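Local coordinates for protein aminotransferase, class III (Thermomicrobium roseum, PDB 6IO1) that acts as a thermostable (S)-enantioselective omega-transaminase, moving amino groups with the help of a pyridoxal 5'-phosphate cofactor, at residues B[185-190]-B[234-239]; B[351-356]-B[376-381]; B[147-152]-B[162-167]. One frame throughout, in Å; residues are numbered along the deposited sequence.

In the fold
Contacts 1 and 2 are buried, while contact 3 is partly buried and reaches an exposed arginine. Contact 3 lies in the seven-stranded sheet that holds strand 146-150 and sits nearer the cofactor than contact 1. Contact 2 lies at the hairpin of the other seven-stranded sheet, which holds strands 370-376 and 379-384. Contact 1 lies between them and touches both: Met152 packs on Ala186, Tyr188 and Val236, and Val235 packs on Leu381. Contacts 2 and 3 do not touch. The chemistry differs. Contact 1 joins proline and valine carbons, contact 2 fits a helix glycine against a turn carbonyl, and contact 3 has two direct hydrogen bonds, one suspiciously short and one weak. Each holds one bridging water.

Contact 1 (B[185-190]-B[234-239]); sequences TAPYKY and GVVVPP
An inverse gamma turn centred on Pro187 packs against the loop 234-239, where Val236 and Pro239 receive it. The turn is closed by a weak backbone bond from Tyr188 N to Ala186 O, and Tyr188 then serves as N-cap of the helix that begins at Lys189. Val236 holds CG1 anti to its own backbone nitrogen (chi1 -177°), which points this methyl at the Pro187 carbonyl and Tyr188 CA. There CG1 lies 3.0 Å from Pro187 O, a tight fit of a methyl against a carbonyl. The same methyl is 3.8 Å from Tyr188 CA and also touches Tyr188 CB. It meets the tyrosine ring obliquely. The two proline rings touch at their borders: Pro187 CB is 3.8 Å from Pro239 CD. On Pro187, CG stands 4.3 Å from Pro238 CB, a looser contact.

The polar link is a water. It accepts from Lys189 N at 2.9 Å. It also stands 3.0 Å from Pro187 O and 3.1 Å from Val237 O. Either could accept from it, but the water has more acceptors in reach than protons, so which bonds form at any moment is open. The water lies between the first turn of the helix and the loop.

The surroundings close the contact from several directions. Helix 198-216 lies against Pro239 through Asp198 and Val202, and Asp198 also forms a salt bridge with Lys189. Tyr188 OH reaches Glu383 of strand 379-384, while the tyrosine side chain rests on Arg374 of strand 370-376 and Val237 touches Lys376 at the end of that strand.

Contact 2 (B[351-356]-B[376-381]); sequences AASGAY and KGLMLL
Ser353 holds OG between its backbone nitrogen and carbonyl carbon (chi1 61°), and Leu378 swings its branch out with chi1 at -89°, so that the hydroxyl and a leucine methyl meet. The touch is made by Leu378 CD2, which lies 3.4 Å from Ser353 OG. It is a van der Waals contact. The main polar partner of this hydroxyl is Asn349 O, one turn back in the same helix. Leu378 CD2 also covers the backbone of the helix, 3.9 Å from Gly354 N.

The closest approach of the two backbones is at Gly354. Without a side chain there, the carbonyl of Gly377 can come right up to the helix. Gly377 O lies 3.1 Å from Gly354 CA in a CA-H...O contact bent to 133° at the hydrogen. A water sits beside this contact. It donates to Gly377 O at 2.7 Å and, weakly, to Gly354 O at 3.0 Å. Leu380 CD2 approaches Gly354 O from the strand, at 4.1 Å.

The turn itself is type II', from Lys376 to Met379, with Gly377 at positive phi. Paired backbone bonds between Lys376 and Met379 close it, as in a tight two-residue beta hairpin. This hairpin joins the antiparallel strands 370-376 and 379-384, and its tip abuts helix 346-361. Farther along that helix, Leu357, Leu358 and Leu361 pack on Leu380. Strand 421-424 pairs with 379-384 through Met424 and Leu380, and helix 432-450 brings Cys435 against Ser353.

Contact 3 (B[147-152]-B[162-167]); sequences ILSRRM and LSATGV
Ser149 and Ala164 share the first of two direct hydrogen bonds. The serine hydroxyl donates to the carbonyl near the end of the helix, with Ser149 OG 2.4 Å from Ala164 O. A bond this short is doubtful in its exact length. The torsion explains the reach: with OG anti to the backbone nitrogen (chi1 -169°), the hydroxyl projects across to the helix end. The second bond joins backbone to backbone and is weak. Met152 N lies 3.3 Å from Gly166 O, but the bond is nearly straight, at 168°.

A water doubles this weak link. It donates to Gly166 O at 2.7 Å and takes a weak bond from Met152 N at 3.2 Å. The same N-H therefore faces two acceptors, and neither grips it firmly.

The parts that touch run almost in the same direction. They belong to a beta-alpha-beta crossover: strand 146-150 leads through helices 159-164 and 168-171 to strand 181-184, its parallel neighbour in the sheet. The connection passes the cofactor pocket. Tyr154, His155 and Gly156 line that pocket, and Thr165 OG1 bonds to His155 N and Gly156 O. On the far side of the strand, Arg150 bonds to the backbone O of Glu227, another pocket residue.

A CA-H...O contact adds to the backbone fit. Gly166 CA lies 3.4 Å from Arg150 O, with 156° at the hydrogen. With no side chain on Gly166, its backbone can lie close against Arg150 and Arg151.

Apolar contact is modest. Val167 CG2 rests against the Met152 backbone, 4.0 Å from Met152 CA. Phe181 of strand 181-184 covers Ala164. At the start of the 162-167 segment, Leu162 packs on Lys130 of the second subunit.

Contact 1 (B[185-190]-B[234-239])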
loop_
_atom_site.group_PDB
_atom_site.type_symbol
_atom_site.label_atom_id
_atom_site.label_comp_id
_atom_site.label_asym_id
_atom_site.label_seq_id
_atom_site.Cartn_x
_atom_site.Cartn_y
_atom_site.Cartn_z
ATOM N N THR B 185 19.281 7.578 -18.639
ATOM C CA THR B 185 20.501 7.194 -17.941
ATOM C C THR B 185 20.568 7.854 -16.569
ATOM O O THR B 185 20.092 8.974 -16.367
ATOM C CB THR B 185 21.747 7.566 -18.747
ATOM O OG1 THR B 185 21.945 8.985 -18.711
ATOM C CG2 THR B 185 21.620 7.101 -20.185
ATOM N N ALA B 186 21.125 7.119 -15.602
ATOM C CA ALA B 186 21.296 7.634 -14.224
ATOM C C ALA B 186 22.443 8.652 -14.202
ATOM O O ALA B 186 23.448 8.418 -14.900
ATOM C CB ALA B 186 21.570 6.482 -13.291
ATOM N N PRO B 187 22.368 9.741 -13.402
ATOM C CA PRO B 187 23.463 10.710 -13.320
ATOM C C PRO B 187 24.461 10.104 -12.324
ATOM O O PRO B 187 24.571 10.589 -11.213
ATOM C CB PRO B 187 22.777 11.941 -12.715
ATOM C CG PRO B 187 21.691 11.357 -11.837
ATOM C CD PRO B 187 21.230 10.105 -12.555
ATOM N N TYR B 188 25.160 9.059 -12.778
ATOM C CA TYR B 188 26.099 8.277 -11.973
ATOM C C TYR B 188 27.502 8.551 -12.511
ATOM O O TYR B 188 27.998 7.853 -13.395
ATOM C CB TYR B 188 25.699 6.805 -12.053
ATOM C CG TYR B 188 26.533 5.805 -11.287
ATOM C CD1 TYR B 188 27.260 6.170 -10.163
ATOM C CD2 TYR B 188 26.565 4.474 -11.683
ATOM C CE1 TYR B 188 28.010 5.233 -9.471
ATOM C CE2 TYR B 188 27.307 3.539 -10.998
ATOM C CZ TYR B 188 28.028 3.921 -9.893
ATOM O OH TYR B 188 28.770 2.986 -9.209
ATOM N N LYS B 189 28.147 9.583 -11.954
ATOM C CA LYS B 189 29.408 10.076 -12.507
ATOM C C LYS B 189 30.537 9.060 -12.376
ATOM O O LYS B 189 31.405 8.980 -13.253
ATOM C CB LYS B 189 29.799 11.386 -11.825
ATOM C CG LYS B 189 30.819 12.202 -12.596
ATOM C CD LYS B 189 31.251 13.423 -11.804
ATOM C CE LYS B 189 32.081 14.361 -12.658
ATOM N NZ LYS B 189 32.909 15.290 -11.840
ATOM N N TYR B 190 30.556 8.291 -11.284
ATOM C CA TYR B 190 31.686 7.405 -11.011
ATOM C C TYR B 190 31.925 6.422 -12.151
ATOM O O TYR B 190 33.076 6.100 -12.470
ATOM C CB TYR B 190 31.454 6.656 -9.699
ATOM C CG TYR B 190 32.532 5.659 -9.341
ATOM C CD1 TYR B 190 33.828 6.074 -9.062
ATOM C CD2 TYR B 190 32.250 4.301 -9.270
ATOM C CE1 TYR B 190 34.813 5.165 -8.728
ATOM C CE2 TYR B 190 33.229 3.384 -8.939
ATOM C CZ TYR B 190 34.508 3.821 -8.670
ATOM O OH TYR B 190 35.484 2.908 -8.339
ATOM N N GLY B 234 21.515 2.966 -5.399
ATOM C CA GLY B 234 22.927 3.016 -5.069
ATOM C C GLY B 234 23.446 4.357 -4.591
ATOM O O GLY B 234 24.621 4.670 -4.807
ATOM N N VAL B 235 22.593 5.139 -3.923
ATOM C CA VAL B 235 22.952 6.446 -3.375
ATOM C C VAL B 235 23.679 7.250 -4.447
ATOM O O VAL B 235 24.855 7.595 -4.297
ATOM C CB VAL B 235 23.789 6.313 -2.090
ATOM C CG1 VAL B 235 23.978 7.675 -1.422
ATOM C CG2 VAL B 235 23.116 5.354 -1.126
ATOM N N VAL B 236 22.990 7.528 -5.548
ATOM C CA VAL B 236 23.571 8.279 -6.652
ATOM C C VAL B 236 23.317 9.757 -6.389
ATOM O O VAL B 236 22.197 10.246 -6.558
ATOM C CB VAL B 236 22.988 7.844 -8.001
ATOM C CG1 VAL B 236 23.660 8.599 -9.136
ATOM C CG2 VAL B 236 23.148 6.344 -8.185
ATOM N N VAL B 237 24.360 10.469 -5.979
ATOM C CA VAL B 237 24.266 11.905 -5.740
ATOM C C VAL B 237 24.442 12.606 -7.081
ATOM O O VAL B 237 25.474 12.426 -7.742
ATOM C CB VAL B 237 25.309 12.376 -4.714
ATOM C CG1 VAL B 237 25.124 13.854 -4.411
ATOM C CG2 VAL B 237 25.207 11.550 -3.441
ATOM N N PRO B 238 23.472 13.401 -7.523
ATOM C CA PRO B 238 23.560 14.008 -8.848
ATOM C C PRO B 238 24.645 15.067 -8.879
ATOM O O PRO B 238 25.002 15.632 -7.834
ATOM C CB PRO B 238 22.169 14.628 -9.041
ATOM C CG PRO B 238 21.726 14.947 -7.654
ATOM C CD PRO B 238 22.266 13.832 -6.794
ATOM N N PRO B 239 25.202 15.359 -10.050
ATOM C CA PRO B 239 26.216 16.411 -10.130
ATOM C C PRO B 239 25.588 17.773 -9.888
ATOM O O PRO B 239 24.379 17.967 -10.028
ATOM C CB PRO B 239 26.751 16.285 -11.560
ATOM C CG PRO B 239 25.625 15.674 -12.322
ATOM C CD PRO B 239 24.935 14.744 -11.362
HETATM O O HOH W 1 27.212 11.687 -10.210
#

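Contact 2 (B[351-356]-B[376-381])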
loop_
_atom_site.group_PDB
_atom_site.type_symbol
_atom_site.label_atom_id
_atom_site.label_comp_id
_atom_site.label_asym_id
_atom_site.label_seq_id
_atom_site.Cartn_x
_atom_site.Cartn_y
_atom_site.Cartn_z
ATOM N N ALA B 351 22.585 16.906 8.658
ATOM C CA ALA B 351 23.667 17.512 7.887
ATOM C C ALA B 351 25.009 17.331 8.588
ATOM O O ALA B 351 25.991 16.899 7.972
ATOM C CB ALA B 351 23.375 18.994 7.653
ATOM N N ALA B 352 25.064 17.634 9.888
ATOM C CA ALA B 352 26.330 17.560 10.615
ATOM C C ALA B 352 26.848 16.126 10.689
ATOM O O ALA B 352 28.011 15.854 10.358
ATOM C CB ALA B 352 26.163 18.145 12.017
ATOM N N SER B 353 25.998 15.195 11.131
ATOM C CA SER B 353 26.398 13.800 11.253
ATOM C C SER B 353 26.720 13.193 9.896
ATOM O O SER B 353 27.634 12.375 9.785
ATOM C CB SER B 353 25.298 13.000 11.951
ATOM O OG SER B 353 24.090 13.048 11.212
ATOM N N GLY B 354 25.972 13.561 8.854
ATOM C CA GLY B 354 26.286 13.069 7.527
ATOM C C GLY B 354 27.624 13.567 7.020
ATOM O O GLY B 354 28.377 12.816 6.403
ATOM N N ALA B 355 27.932 14.844 7.262
ATOM C CA ALA B 355 29.239 15.361 6.876
ATOM C C ALA B 355 30.351 14.640 7.627
ATOM O O ALA B 355 31.368 14.261 7.033
ATOM C CB ALA B 355 29.307 16.867 7.127
ATOM N N TYR B 356 30.162 14.424 8.931
ATOM C CA TYR B 356 31.167 13.708 9.712
ATOM C C TYR B 356 31.331 12.274 9.221
ATOM O O TYR B 356 32.458 11.779 9.081
ATOM C CB TYR B 356 30.790 13.726 11.193
ATOM C CG TYR B 356 31.749 12.958 12.071
ATOM C CD1 TYR B 356 33.017 13.451 12.343
ATOM C CD2 TYR B 356 31.389 11.737 12.626
ATOM C CE1 TYR B 356 33.900 12.754 13.144
ATOM C CE2 TYR B 356 32.264 11.030 13.428
ATOM C CZ TYR B 356 33.518 11.543 13.684
ATOM O OH TYR B 356 34.394 10.844 14.481
ATOM N N LYS B 376 24.959 11.955 0.709
ATOM C CA LYS B 376 24.264 13.225 0.868
ATOM C C LYS B 376 23.452 13.149 2.150
ATOM O O LYS B 376 22.622 12.246 2.307
ATOM C CB LYS B 376 23.361 13.529 -0.328
ATOM C CG LYS B 376 22.656 14.867 -0.225
ATOM C CD LYS B 376 23.650 16.015 -0.195
ATOM C CE LYS B 376 22.937 17.348 -0.058
ATOM N NZ LYS B 376 23.895 18.469 0.162
ATOM N N GLY B 377 23.711 14.074 3.071
ATOM C CA GLY B 377 23.033 14.021 4.354
ATOM C C GLY B 377 23.368 12.717 5.043
ATOM O O GLY B 377 24.533 12.316 5.130
ATOM N N LEU B 378 22.339 12.019 5.508
ATOM C CA LEU B 378 22.525 10.742 6.181
ATOM C C LEU B 378 22.455 9.553 5.231
ATOM O O LEU B 378 22.482 8.407 5.693
ATOM C CB LEU B 378 21.501 10.585 7.304
ATOM C CG LEU B 378 21.988 11.154 8.636
ATOM C CD1 LEU B 378 21.017 10.816 9.736
ATOM C CD2 LEU B 378 23.378 10.634 8.970
ATOM N N MET B 379 22.359 9.792 3.924
ATOM C CA MET B 379 22.390 8.717 2.940
ATOM C C MET B 379 23.835 8.499 2.508
ATOM O O MET B 379 24.446 9.398 1.924
ATOM C CB MET B 379 21.518 9.062 1.733
ATOM C CG MET B 379 20.097 9.465 2.083
ATOM S SD MET B 379 19.172 10.064 0.657
ATOM C CE MET B 379 19.398 8.707 -0.490
ATOM N N LEU B 380 24.390 7.318 2.789
ATOM C CA LEU B 380 25.793 7.077 2.478
ATOM C C LEU B 380 25.972 5.696 1.864
ATOM O O LEU B 380 25.215 4.767 2.154
ATOM C CB LEU B 380 26.677 7.217 3.725
ATOM C CG LEU B 380 26.654 8.590 4.404
ATOM C CD1 LEU B 380 25.886 8.532 5.717
ATOM C CD2 LEU B 380 28.063 9.118 4.622
ATOM N N LEU B 381 26.992 5.574 1.013
ATOM C CA LEU B 381 27.305 4.315 0.353
ATOM C C LEU B 381 28.811 4.172 0.182
ATOM O O LEU B 381 29.505 5.122 -0.204
ATOM C CB LEU B 381 26.616 4.208 -1.014
ATOM C CG LEU B 381 26.631 2.827 -1.679
ATOM C CD1 LEU B 381 25.328 2.574 -2.404
ATOM C CD2 LEU B 381 27.799 2.681 -2.642
HETATM O O HOH W 2 26.871 12.490 3.852
#

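Contact 3 (B[147-152]-B[162-167])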
loop_
_atom_site.group_PDB
_atom_site.type_symbol
_atom_site.label_atom_id
_atom_site.label_comp_id
_atom_site.label_asym_id
_atom_site.label_seq_id
_atom_site.Cartn_x
_atom_site.Cartn_y
_atom_site.Cartn_z
ATOM N N ILE B 147 5.663 8.114 -19.149
ATOM C CA ILE B 147 6.328 8.529 -17.920
ATOM C C ILE B 147 7.830 8.377 -18.103
ATOM O O ILE B 147 8.312 7.292 -18.452
ATOM C CB ILE B 147 5.842 7.720 -16.703
ATOM C CG1 ILE B 147 4.338 7.912 -16.502
ATOM C CG2 ILE B 147 6.609 8.129 -15.453
ATOM C CD1 ILE B 147 3.964 9.250 -15.898
ATOM N N LEU B 148 8.565 9.460 -17.866
ATOM C CA LEU B 148 10.018 9.442 -17.947
ATOM C C LEU B 148 10.606 9.048 -16.599
ATOM O O LEU B 148 10.240 9.612 -15.563
ATOM C CB LEU B 148 10.558 10.806 -18.380
ATOM C CG LEU B 148 10.357 11.200 -19.845
ATOM C CD1 LEU B 148 10.714 12.663 -20.057
ATOM C CD2 LEU B 148 11.176 10.307 -20.764
ATOM N N SER B 149 11.523 8.082 -16.622
ATOM C CA SER B 149 12.222 7.626 -15.432
ATOM C C SER B 149 13.676 7.385 -15.814
ATOM O O SER B 149 14.077 7.592 -16.963
ATOM C CB SER B 149 11.571 6.369 -14.845
ATOM O OG SER B 149 12.096 6.078 -13.561
ATOM N N ARG B 150 14.480 6.966 -14.843
ATOM C CA ARG B 150 15.907 6.801 -15.060
ATOM C C ARG B 150 16.361 5.403 -14.665
ATOM O O ARG B 150 15.737 4.726 -13.844
ATOM C CB ARG B 150 16.713 7.848 -14.280
ATOM C CG ARG B 150 16.368 9.282 -14.644
ATOM C CD ARG B 150 16.992 10.266 -13.674
ATOM N NE ARG B 150 16.448 10.126 -12.327
ATOM C CZ ARG B 150 16.863 10.828 -11.279
ATOM N NH1 ARG B 150 17.811 11.743 -11.426
ATOM N NH2 ARG B 150 16.314 10.634 -10.088
ATOM N N ARG B 151 17.457 4.974 -15.285
ATOM C CA ARG B 151 18.157 3.783 -14.829
ATOM C C ARG B 151 18.647 4.008 -13.406
ATOM O O ARG B 151 19.009 5.126 -13.034
ATOM C CB ARG B 151 19.341 3.468 -15.746
ATOM C CG ARG B 151 18.975 3.045 -17.158
ATOM C CD ARG B 151 20.229 2.861 -18.000
ATOM N NE ARG B 151 19.945 2.299 -19.318
ATOM C CZ ARG B 151 19.975 1.001 -19.599
ATOM N NH1 ARG B 151 20.314 0.125 -18.662
ATOM N NH2 ARG B 151 19.701 0.580 -20.826
ATOM N N MET B 152 18.576 2.961 -12.586
ATOM C CA MET B 152 18.962 2.939 -11.174
ATOM C C MET B 152 17.920 3.628 -10.300
ATOM O O MET B 152 18.137 3.747 -9.090
ATOM C CB MET B 152 20.343 3.566 -10.906
ATOM C CG MET B 152 21.466 2.981 -11.755
ATOM S SD MET B 152 23.045 3.830 -11.551
ATOM C CE MET B 152 23.583 3.179 -9.973
ATOM N N LEU B 162 6.486 -0.055 -10.341
ATOM C CA LEU B 162 7.398 -1.102 -10.792
ATOM C C LEU B 162 7.988 -0.755 -12.151
ATOM O O LEU B 162 9.183 -0.968 -12.392
ATOM C CB LEU B 162 6.675 -2.450 -10.837
ATOM C CG LEU B 162 7.428 -3.662 -11.400
ATOM C CD1 LEU B 162 8.763 -3.895 -10.698
ATOM C CD2 LEU B 162 6.562 -4.911 -11.329
ATOM N N SER B 163 7.167 -0.219 -13.057
ATOM C CA SER B 163 7.690 0.234 -14.340
ATOM C C SER B 163 8.600 1.446 -14.169
ATOM O O SER B 163 9.623 1.560 -14.853
ATOM C CB SER B 163 6.543 0.554 -15.298
ATOM O OG SER B 163 5.791 -0.606 -15.606
ATOM N N ALA B 164 8.233 2.367 -13.272
ATOM C CA ALA B 164 9.052 3.555 -13.050
ATOM C C ALA B 164 10.440 3.189 -12.535
ATOM O O ALA B 164 11.431 3.841 -12.884
ATOM C CB ALA B 164 8.353 4.504 -12.078
ATOM N N THR B 165 10.524 2.162 -11.694
ATOM C CA THR B 165 11.806 1.707 -11.175
ATOM C C THR B 165 12.737 1.298 -12.311
ATOM O O THR B 165 12.325 0.628 -13.261
ATOM C CB THR B 165 11.590 0.533 -10.217
ATOM O OG1 THR B 165 10.996 1.008 -9.002
ATOM C CG2 THR B 165 12.900 -0.170 -9.896
ATOM N N GLY B 166 14.002 1.707 -12.209
ATOM C CA GLY B 166 14.983 1.454 -13.245
ATOM C C GLY B 166 15.996 0.369 -12.958
ATOM O O GLY B 166 16.987 0.263 -13.699
ATOM N N VAL B 167 15.805 -0.438 -11.922
ATOM C CA VAL B 167 16.705 -1.546 -11.598
ATOM C C VAL B 167 16.099 -2.817 -12.169
ATOM O O VAL B 167 15.062 -3.285 -11.661
ATOM C CB VAL B 167 16.934 -1.663 -10.085
ATOM C CG1 VAL B 167 17.938 -2.764 -9.787
ATOM C CG2 VAL B 167 17.406 -0.334 -9.517
HETATM O O HOH W 3 19.717 0.181 -13.692
#